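Local atomic coordinates of transcription antitermination protein NusB (Aquifex aeolicus, PDB entry 3R2C), a protein that probably takes part in transcription antitermination of ribosomal RNA operons by binding the boxA sequence of their RNA. Residues A[11-20]-A[79-87]; A[45-53]-A[87-95]. All coordinates share one frame; numbering follows the deposited sequence.

Interaction 1 (A[11-20]-A[79-87]); sequences AFLVLYRWDL and YVERNALRL. With nucleotides of chain E.
Asp19 projects from helix 3-21 into a hole on helix 79-94 formed by Tyr79, Arg82, Asn83 and Arg86. Asp19 OD2 takes a hydrogen bond from Arg82 NE at 2.8 Å on its syn lone pair, within the guanidinium plane, while NH2 of the same arginine reaches OD2 from above the carboxylate plane. On the anti side of Asp19 OD2, Asn83 ND2 donates at 2.9 Å, and Arg86 NH1 adds a salt bridge to this oxygen at 3.2 Å. The other oxygen, OD1, turns to two waters, which relay it to Arg86 NH2 and Tyr79 OH. Beside this cluster Leu20 CD2 lies over one face of the Tyr79 ring in a CH-pi contact, 3.7 Å from the centroid; Arg82 NH2 sits over the opposite face. Farther along, Phe12, its CG anti to the backbone N (chi1 165°), sets its ring edge against Val80, Asn83 and Ala84, with Phe12 CE1 3.5 Å from Val80 O; Leu87 CD2 packs on Phe12 CB. In the second shell, Asn83 ND2 also donates to Tyr79 O, and its OD1 receives Arg86 NH1, fixing the amide's rotation. Asp62 pairs with Arg86 NH2, and Glu81 OE2 accepts a hydrogen bond from N3 of uridine U8 of chain E. Two arginines gathered round Asp19 would be expected to favour its charged form, joining the helices through a shared ionic network beside an apolar seam.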
loop_
_atom_site.group_PDB
_atom_site.type_symbol
_atom_site.label_atom_id
_atom_site.label_comp_id
_atom_site.label_asym_id
_atom_site.label_seq_id
_atom_site.Cartn_x
_atom_site.Cartn_y
_atom_site.Cartn_z
ATOM N N ALA A 11 7.695 -1.833 4.816
ATOM C CA ALA A 11 7.450 -2.801 3.760
ATOM C C ALA A 11 6.053 -2.598 3.165
ATOM O O ALA A 11 5.878 -2.649 1.940
ATOM C CB ALA A 11 7.593 -4.226 4.300
ATOM N N PHE A 12 5.060 -2.361 4.027
ATOM C CA PHE A 12 3.707 -2.082 3.538
ATOM C C PHE A 12 3.682 -0.854 2.612
ATOM O O PHE A 12 3.066 -0.883 1.534
ATOM C CB PHE A 12 2.724 -1.848 4.687
ATOM C CG PHE A 12 1.446 -1.208 4.233
ATOM C CD1 PHE A 12 0.436 -1.979 3.687
ATOM C CD2 PHE A 12 1.269 0.173 4.328
ATOM C CE1 PHE A 12 -0.746 -1.386 3.233
ATOM C CE2 PHE A 12 0.103 0.769 3.884
ATOM C CZ PHE A 12 -0.909 -0.017 3.327
ATOM N N LEU A 13 4.352 0.217 3.025
ATOM C CA LEU A 13 4.381 1.445 2.235
ATOM C C LEU A 13 4.994 1.184 0.869
ATOM O O LEU A 13 4.540 1.738 -0.143
ATOM C CB LEU A 13 5.160 2.556 2.961
ATOM C CG LEU A 13 4.486 3.026 4.262
ATOM C CD1 LEU A 13 5.275 4.141 4.944
ATOM C CD2 LEU A 13 3.048 3.488 4.000
ATOM N N VAL A 14 6.019 0.338 0.833
ATOM C CA VAL A 14 6.663 0.029 -0.436
ATOM C C VAL A 14 5.726 -0.769 -1.348
ATOM O O VAL A 14 5.581 -0.423 -2.510
ATOM C CB VAL A 14 8.040 -0.654 -0.255
ATOM C CG1 VAL A 14 8.622 -1.081 -1.616
ATOM C CG2 VAL A 14 9.025 0.318 0.451
ATOM N N LEU A 15 5.079 -1.804 -0.818
ATOM C CA LEU A 15 4.151 -2.609 -1.600
ATOM C C LEU A 15 2.978 -1.758 -2.087
ATOM O O LEU A 15 2.538 -1.900 -3.215
ATOM C CB LEU A 15 3.629 -3.796 -0.768
ATOM C CG LEU A 15 4.701 -4.823 -0.372
ATOM C CD1 LEU A 15 4.115 -5.971 0.475
ATOM C CD2 LEU A 15 5.401 -5.387 -1.618
ATOM N N TYR A 16 2.484 -0.874 -1.226
ATOM C CA TYR A 16 1.387 0.026 -1.563
ATOM C C TYR A 16 1.793 0.918 -2.743
ATOM O O TYR A 16 1.070 1.017 -3.744
ATOM C CB TYR A 16 0.994 0.829 -0.313
ATOM C CG TYR A 16 0.033 1.997 -0.513
ATOM C CD1 TYR A 16 -1.344 1.799 -0.563
ATOM C CD2 TYR A 16 0.508 3.296 -0.606
ATOM C CE1 TYR A 16 -2.221 2.871 -0.721
ATOM C CE2 TYR A 16 -0.351 4.365 -0.753
ATOM C CZ TYR A 16 -1.713 4.149 -0.815
ATOM O OH TYR A 16 -2.556 5.225 -0.987
ATOM N N ARG A 17 2.972 1.529 -2.664
ATOM C CA ARG A 17 3.462 2.360 -3.767
ATOM C C ARG A 17 3.712 1.582 -5.045
ATOM O O ARG A 17 3.472 2.075 -6.151
ATOM C CB ARG A 17 4.763 3.051 -3.373
ATOM C CG ARG A 17 4.526 4.379 -2.745
ATOM C CD ARG A 17 5.788 4.940 -2.135
ATOM N NE ARG A 17 5.449 5.787 -1.005
ATOM C CZ ARG A 17 6.256 6.702 -0.487
ATOM N NH1 ARG A 17 7.453 6.905 -1.011
ATOM N NH2 ARG A 17 5.838 7.424 0.537
ATOM N N TRP A 18 4.213 0.368 -4.894
ATOM C CA TRP A 18 4.520 -0.490 -6.040
ATOM C C TRP A 18 3.214 -0.803 -6.776
ATOM O O TRP A 18 3.138 -0.731 -8.006
ATOM C CB TRP A 18 5.167 -1.769 -5.520
ATOM C CG TRP A 18 5.595 -2.750 -6.558
ATOM C CD1 TRP A 18 6.219 -2.491 -7.738
ATOM C CD2 TRP A 18 5.449 -4.169 -6.480
ATOM N NE1 TRP A 18 6.475 -3.664 -8.401
ATOM C CE2 TRP A 18 6.011 -4.714 -7.645
ATOM C CE3 TRP A 18 4.906 -5.034 -5.529
ATOM C CZ2 TRP A 18 6.030 -6.077 -7.899
ATOM C CZ3 TRP A 18 4.921 -6.388 -5.777
ATOM C CH2 TRP A 18 5.489 -6.899 -6.946
ATOM N N ASP A 19 2.175 -1.097 -6.005
ATOM C CA ASP A 19 0.878 -1.451 -6.567
ATOM C C ASP A 19 0.343 -0.259 -7.364
ATOM O O ASP A 19 -0.200 -0.410 -8.461
ATOM C CB ASP A 19 -0.090 -1.834 -5.440
ATOM C CG ASP A 19 -1.205 -2.761 -5.909
ATOM O OD1 ASP A 19 -1.192 -3.193 -7.071
ATOM O OD2 ASP A 19 -2.111 -3.050 -5.118
ATOM N N LEU A 20 0.534 0.937 -6.818
ATOM C CA LEU A 20 0.008 2.153 -7.427
ATOM C C LEU A 20 0.823 2.668 -8.608
ATOM O O LEU A 20 0.262 3.243 -9.542
ATOM C CB LEU A 20 -0.078 3.257 -6.382
ATOM C CG LEU A 20 -1.258 3.061 -5.433
ATOM C CD1 LEU A 20 -1.076 3.903 -4.192
ATOM C CD2 LEU A 20 -2.538 3.395 -6.159
ATOM N N TYR A 79 -6.599 -0.937 -2.124
ATOM C CA TYR A 79 -5.140 -0.921 -2.159
ATOM C C TYR A 79 -4.524 -1.170 -0.771
ATOM O O TYR A 79 -3.513 -1.848 -0.650
ATOM C CB TYR A 79 -4.641 0.415 -2.728
ATOM C CG TYR A 79 -4.661 0.419 -4.235
ATOM C CD1 TYR A 79 -5.808 0.769 -4.941
ATOM C CD2 TYR A 79 -3.549 0.022 -4.952
ATOM C CE1 TYR A 79 -5.825 0.742 -6.348
ATOM C CE2 TYR A 79 -3.562 -0.024 -6.347
ATOM C CZ TYR A 79 -4.698 0.333 -7.037
ATOM O OH TYR A 79 -4.682 0.296 -8.420
ATOM N N VAL A 80 -5.126 -0.638 0.283
ATOM C CA VAL A 80 -4.592 -0.892 1.620
ATOM C C VAL A 80 -4.725 -2.376 1.990
ATOM O O VAL A 80 -3.761 -3.016 2.430
ATOM C CB VAL A 80 -5.281 -0.014 2.680
ATOM C CG1 VAL A 80 -4.934 -0.499 4.093
ATOM C CG2 VAL A 80 -4.879 1.445 2.486
ATOM N N GLU A 81 -5.909 -2.932 1.784
ATOM C CA GLU A 81 -6.181 -4.321 2.174
ATOM C C GLU A 81 -5.337 -5.317 1.368
ATOM O O GLU A 81 -4.787 -6.271 1.919
ATOM C CB GLU A 81 -7.664 -4.646 1.987
ATOM C CG GLU A 81 -8.591 -3.847 2.895
ATOM C CD GLU A 81 -9.081 -2.546 2.272
ATOM O OE1 GLU A 81 -8.301 -1.832 1.604
ATOM O OE2 GLU A 81 -10.271 -2.228 2.462
ATOM N N ARG A 82 -5.216 -5.092 0.067
ATOM C CA ARG A 82 -4.525 -6.055 -0.783
ATOM C C ARG A 82 -3.046 -6.099 -0.416
ATOM O O ARG A 82 -2.458 -7.156 -0.319
ATOM C CB ARG A 82 -4.728 -5.739 -2.273
ATOM C CG ARG A 82 -3.825 -6.519 -3.236
ATOM C CD ARG A 82 -4.221 -6.271 -4.722
ATOM N NE ARG A 82 -4.250 -4.840 -5.018
ATOM C CZ ARG A 82 -5.354 -4.109 -5.149
ATOM N NH1 ARG A 82 -6.558 -4.670 -5.075
ATOM N NH2 ARG A 82 -5.251 -2.805 -5.377
ATOM N N ASN A 83 -2.446 -4.952 -0.162
ATOM C CA ASN A 83 -1.021 -4.945 0.152
ATOM C C ASN A 83 -0.689 -5.325 1.594
ATOM O O ASN A 83 0.370 -5.906 1.866
ATOM C CB ASN A 83 -0.429 -3.617 -0.304
ATOM C CG ASN A 83 -0.467 -3.511 -1.809
ATOM O OD1 ASN A 83 0.230 -4.249 -2.471
ATOM N ND2 ASN A 83 -1.325 -2.656 -2.352
ATOM N N ALA A 84 -1.619 -5.076 2.507
ATOM C CA ALA A 84 -1.451 -5.558 3.871
ATOM C C ALA A 84 -1.550 -7.084 3.893
ATOM O O ALA A 84 -0.813 -7.747 4.634
ATOM C CB ALA A 84 -2.485 -4.930 4.811
ATOM N N LEU A 85 -2.458 -7.642 3.088
ATOM C CA LEU A 85 -2.582 -9.093 2.960
ATOM C C LEU A 85 -1.348 -9.697 2.291
ATOM O O LEU A 85 -0.894 -10.761 2.677
ATOM C CB LEU A 85 -3.855 -9.491 2.180
ATOM C CG LEU A 85 -5.140 -9.449 3.035
ATOM C CD1 LEU A 85 -6.406 -9.511 2.170
ATOM C CD2 LEU A 85 -5.134 -10.567 4.071
ATOM N N ARG A 86 -0.798 -9.025 1.292
ATOM C CA ARG A 86 0.373 -9.569 0.624
ATOM C C ARG A 86 1.518 -9.654 1.622
ATOM O O ARG A 86 2.272 -10.628 1.652
ATOM C CB ARG A 86 0.776 -8.694 -0.560
ATOM C CG ARG A 86 -0.077 -8.921 -1.818
ATOM C CD ARG A 86 -0.022 -7.705 -2.763
ATOM N NE ARG A 86 -0.477 -8.054 -4.104
ATOM C CZ ARG A 86 -0.709 -7.185 -5.079
ATOM N NH1 ARG A 86 -0.565 -5.878 -4.879
ATOM N NH2 ARG A 86 -1.090 -7.627 -6.262
ATOM N N LEU A 87 1.642 -8.620 2.439
ATOM C CA LEU A 87 2.716 -8.564 3.412
ATOM C C LEU A 87 2.517 -9.644 4.481
ATOM O O LEU A 87 3.470 -10.329 4.876
ATOM C CB LEU A 87 2.763 -7.169 4.042
ATOM C CG LEU A 87 3.819 -6.968 5.132
ATOM C CD1 LEU A 87 5.216 -7.248 4.585
ATOM C CD2 LEU A 87 3.725 -5.546 5.709
ATOM P P U E 8 -17.653 -9.680 4.267
ATOM O OP1 U E 8 -18.637 -10.152 5.279
ATOM O OP2 U E 8 -17.769 -10.169 2.869
ATOM O "O5'" U E 8 -17.569 -8.091 4.280
ATOM C "C5'" U E 8 -17.043 -7.406 5.408
ATOM C "C4'" U E 8 -16.827 -5.941 5.122
ATOM O "O4'" U E 8 -15.459 -5.716 4.655
ATOM C "C3'" U E 8 -17.744 -5.331 4.048
ATOM O "O3'" U E 8 -18.144 -4.024 4.452
ATOM C "C2'" U E 8 -16.816 -5.211 2.844
ATOM O "O2'" U E 8 -17.195 -4.233 1.901
ATOM C "C1'" U E 8 -15.519 -4.850 3.546
ATOM N N1 U E 8 -14.301 -4.985 2.713
ATOM C C2 U E 8 -13.324 -4.040 2.988
ATOM O O2 U E 8 -13.418 -3.214 3.886
ATOM N N3 U E 8 -12.213 -4.122 2.193
ATOM C C4 U E 8 -11.992 -5.011 1.160
ATOM O O4 U E 8 -10.931 -4.940 0.543
ATOM C C5 U E 8 -13.058 -5.940 0.913
ATOM C C6 U E 8 -14.160 -5.884 1.673
HETATM O O HOH W 1 -2.300 -5.513 -7.949
HETATM O O HOH W 2 -3.275 -2.248 -9.145
#

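Interaction 2 (A[45-53]-A[87-95]); sequences EYAKKLVDT and LGVAELIFL
Helices 41-56 and 79-94 meet nearly at right angles, their local axes 98° apart and 9.3 Å at closest approach. Thr53 CG2 lies against Phe94 CB at 3.6 Å and Ala90 CB at 4.0 Å, while its hydroxyl lies beside Leu95 CD2. Thr53 CG2 stands anti to the backbone N and OG1 beside that N (chi1 -63°), from where OG1 donates to Lys49 O at 2.7 Å, on the face opposite that used by Thr53 N. A glycine here would probably leave Phe94 CB and Ala90 CB facing a gap and deprive Lys49 O of its second donor. Leu50 packs on three residues: its CD2 meets Leu95 CD1 at 3.8 Å and the carboxylate carbon of Glu91, and its CB touches Leu87 CD1. Lys49 NZ comes against Leu95 CD1, the two side chains crossing at a slant. Glu91, extended beyond CG, presents OE2 in the ring plane of Tyr46, whose OH donates to OE2, ring and carboxylate being turned 55° apart; the 2.4 Å between Tyr46 OH and Glu91 OE2 is unusually short and its exact value doubtful. Glu91 OE1 forms a salt bridge with Arg8, and the Phe94 ring stacks with His57. The contact ties helix 41-56 to the C-terminal end of helix 79-94 through an apolar centre and a buried carboxylate shared between Tyr46 and Arg8 of helix 3-21, whose charge would probably help keep Glu91 ionised.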
loop_
_atom_site.group_PDB
_atom_site.type_symbol
_atom_site.label_atom_id
_atom_site.label_comp_id
_atom_site.label_asym_id
_atom_site.label_seq_id
_atom_site.Cartn_x
_atom_site.Cartn_y
_atom_site.Cartn_z
ATOM N N GLU A 45 17.172 -3.855 7.358
ATOM C CA GLU A 45 17.400 -5.171 6.784
ATOM C C GLU A 45 16.139 -6.030 6.838
ATOM O O GLU A 45 15.858 -6.769 5.897
ATOM C CB GLU A 45 18.583 -5.863 7.470
ATOM C CG GLU A 45 19.913 -5.233 7.046
ATOM C CD GLU A 45 21.117 -6.089 7.377
ATOM O OE1 GLU A 45 20.956 -7.123 8.061
ATOM O OE2 GLU A 45 22.231 -5.718 6.948
ATOM N N TYR A 46 15.362 -5.921 7.908
ATOM C CA TYR A 46 14.141 -6.713 7.992
ATOM C C TYR A 46 13.096 -6.214 6.977
ATOM O O TYR A 46 12.452 -7.017 6.309
ATOM C CB TYR A 46 13.563 -6.713 9.408
ATOM C CG TYR A 46 12.603 -7.865 9.622
ATOM C CD1 TYR A 46 13.081 -9.165 9.721
ATOM C CD2 TYR A 46 11.221 -7.661 9.686
ATOM C CE1 TYR A 46 12.228 -10.232 9.902
ATOM C CE2 TYR A 46 10.347 -8.731 9.868
ATOM C CZ TYR A 46 10.867 -10.018 9.978
ATOM O OH TYR A 46 10.042 -11.110 10.152
ATOM N N ALA A 47 12.930 -4.896 6.876
ATOM C CA ALA A 47 12.062 -4.308 5.857
ATOM C C ALA A 47 12.470 -4.763 4.454
ATOM O O ALA A 47 11.613 -5.094 3.623
ATOM C CB ALA A 47 12.099 -2.781 5.934
ATOM N N LYS A 48 13.771 -4.759 4.175
ATOM C CA LYS A 48 14.258 -5.124 2.844
ATOM C C LYS A 48 13.905 -6.589 2.536
ATOM O O LYS A 48 13.530 -6.930 1.406
ATOM C CB LYS A 48 15.769 -4.912 2.758
ATOM C CG LYS A 48 16.398 -5.218 1.400
ATOM C CD LYS A 48 17.920 -5.098 1.487
ATOM C CE LYS A 48 18.543 -4.585 0.192
ATOM N NZ LYS A 48 19.671 -3.635 0.454
ATOM N N LYS A 49 14.008 -7.441 3.550
ATOM C CA LYS A 49 13.705 -8.859 3.400
ATOM C C LYS A 49 12.201 -9.111 3.187
ATOM O O LYS A 49 11.827 -9.937 2.354
ATOM C CB LYS A 49 14.206 -9.644 4.606
ATOM C CG LYS A 49 14.126 -11.156 4.425
ATOM C CD LYS A 49 15.085 -11.855 5.361
ATOM C CE LYS A 49 14.753 -11.529 6.792
ATOM N NZ LYS A 49 13.386 -11.998 7.121
ATOM N N LEU A 50 11.349 -8.392 3.918
ATOM C CA LEU A 50 9.899 -8.479 3.720
ATOM C C LEU A 50 9.535 -8.079 2.303
ATOM O O LEU A 50 8.781 -8.785 1.637
ATOM C CB LEU A 50 9.143 -7.568 4.689
ATOM C CG LEU A 50 9.219 -7.968 6.158
ATOM C CD1 LEU A 50 8.673 -6.830 7.056
ATOM C CD2 LEU A 50 8.456 -9.262 6.377
ATOM N N VAL A 51 10.065 -6.945 1.851
ATOM C CA VAL A 51 9.766 -6.459 0.501
ATOM C C VAL A 51 10.292 -7.442 -0.535
ATOM O O VAL A 51 9.581 -7.812 -1.477
ATOM C CB VAL A 51 10.346 -5.048 0.236
ATOM C CG1 VAL A 51 10.242 -4.696 -1.256
ATOM C CG2 VAL A 51 9.602 -4.005 1.074
ATOM N N ASP A 52 11.529 -7.889 -0.363
ATOM C CA ASP A 52 12.119 -8.807 -1.348
ATOM C C ASP A 52 11.308 -10.101 -1.454
ATOM O O ASP A 52 11.147 -10.667 -2.545
ATOM C CB ASP A 52 13.573 -9.142 -0.993
ATOM C CG ASP A 52 14.514 -7.964 -1.213
ATOM O OD1 ASP A 52 14.103 -6.976 -1.867
ATOM O OD2 ASP A 52 15.671 -8.032 -0.738
ATOM N N THR A 53 10.792 -10.553 -0.320
ATOM C CA THR A 53 10.059 -11.811 -0.250
ATOM C C THR A 53 8.706 -11.694 -0.938
ATOM O O THR A 53 8.343 -12.550 -1.750
ATOM C CB THR A 53 9.820 -12.250 1.215
ATOM O OG1 THR A 53 11.074 -12.495 1.853
ATOM C CG2 THR A 53 8.973 -13.512 1.278
ATOM N N LEU A 87 1.642 -8.620 2.439
ATOM C CA LEU A 87 2.716 -8.564 3.412
ATOM C C LEU A 87 2.517 -9.644 4.481
ATOM O O LEU A 87 3.470 -10.329 4.876
ATOM C CB LEU A 87 2.763 -7.169 4.042
ATOM C CG LEU A 87 3.819 -6.968 5.132
ATOM C CD1 LEU A 87 5.216 -7.248 4.585
ATOM C CD2 LEU A 87 3.725 -5.546 5.709
ATOM N N GLY A 88 1.280 -9.793 4.957
ATOM C CA GLY A 88 0.968 -10.794 5.970
ATOM C C GLY A 88 1.299 -12.190 5.461
ATOM O O GLY A 88 1.871 -13.008 6.168
ATOM N N VAL A 89 0.956 -12.470 4.217
ATOM C CA VAL A 89 1.212 -13.802 3.670
ATOM C C VAL A 89 2.716 -14.039 3.517
ATOM O O VAL A 89 3.212 -15.116 3.826
ATOM C CB VAL A 89 0.490 -14.008 2.329
ATOM C CG1 VAL A 89 1.008 -15.286 1.613
ATOM C CG2 VAL A 89 -1.014 -14.080 2.559
ATOM N N ALA A 90 3.433 -13.033 3.025
ATOM C CA ALA A 90 4.875 -13.142 2.852
ATOM C C ALA A 90 5.546 -13.498 4.184
ATOM O O ALA A 90 6.424 -14.364 4.228
ATOM C CB ALA A 90 5.456 -11.842 2.293
ATOM N N GLU A 91 5.144 -12.851 5.271
ATOM C CA GLU A 91 5.813 -13.116 6.550
ATOM C C GLU A 91 5.361 -14.421 7.204
ATOM O O GLU A 91 6.184 -15.191 7.704
ATOM C CB GLU A 91 5.625 -11.968 7.555
ATOM C CG GLU A 91 6.621 -12.098 8.712
ATOM C CD GLU A 91 6.739 -10.845 9.549
ATOM O OE1 GLU A 91 5.936 -9.909 9.343
ATOM O OE2 GLU A 91 7.640 -10.801 10.418
ATOM N N LEU A 92 4.059 -14.668 7.219
ATOM C CA LEU A 92 3.523 -15.837 7.918
ATOM C C LEU A 92 3.917 -17.121 7.206
ATOM O O LEU A 92 4.212 -18.127 7.831
ATOM C CB LEU A 92 1.997 -15.761 7.992
ATOM C CG LEU A 92 1.479 -14.720 8.988
ATOM C CD1 LEU A 92 -0.037 -14.569 8.840
ATOM C CD2 LEU A 92 1.868 -15.085 10.428
ATOM N N ILE A 93 3.929 -17.074 5.884
ATOM C CA ILE A 93 4.079 -18.292 5.104
ATOM C C ILE A 93 5.452 -18.407 4.492
ATOM O O ILE A 93 6.134 -19.403 4.692
ATOM C CB ILE A 93 3.009 -18.389 4.021
ATOM C CG1 ILE A 93 1.641 -18.526 4.693
ATOM C CG2 ILE A 93 3.290 -19.575 3.090
ATOM C CD1 ILE A 93 0.546 -18.998 3.779
ATOM N N PHE A 94 5.873 -17.388 3.761
ATOM C CA PHE A 94 7.108 -17.510 3.012
ATOM C C PHE A 94 8.330 -17.301 3.908
ATOM O O PHE A 94 9.397 -17.835 3.631
ATOM C CB PHE A 94 7.076 -16.586 1.783
ATOM C CG PHE A 94 6.137 -17.071 0.720
ATOM C CD1 PHE A 94 4.801 -16.713 0.735
ATOM C CD2 PHE A 94 6.587 -17.946 -0.272
ATOM C CE1 PHE A 94 3.931 -17.186 -0.241
ATOM C CE2 PHE A 94 5.731 -18.424 -1.251
ATOM C CZ PHE A 94 4.402 -18.046 -1.240
ATOM N N LEU A 95 8.172 -16.568 5.003
ATOM C CA LEU A 95 9.260 -16.460 5.971
ATOM C C LEU A 95 8.993 -17.334 7.208
ATOM O O LEU A 95 9.782 -17.330 8.147
ATOM C CB LEU A 95 9.491 -15.003 6.366
ATOM C CG LEU A 95 10.009 -14.093 5.246
ATOM C CD1 LEU A 95 10.108 -12.659 5.743
ATOM C CD2 LEU A 95 11.360 -14.573 4.707
#

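From the N terminus, helix 3-21 supplies 11-20, and helix 41-56 then supplies 45-53 before either contact has closed. Interaction 1 closes when 79-87 returns to 11-20 after 58 intervening residues, and interaction 2 when 87-95 returns to 45-53 after 33. The segments alternate along the chain, so the two closures cross. Both end on helix 79-94, whose first part faces helix 3-21 and whose last part faces helix 41-56, with Leu87 serving both. The first partners also touch directly, Ala11 packing on Leu50 and Val51. Three helices distant in sequence are thereby drawn together in the all-helical NusB fold.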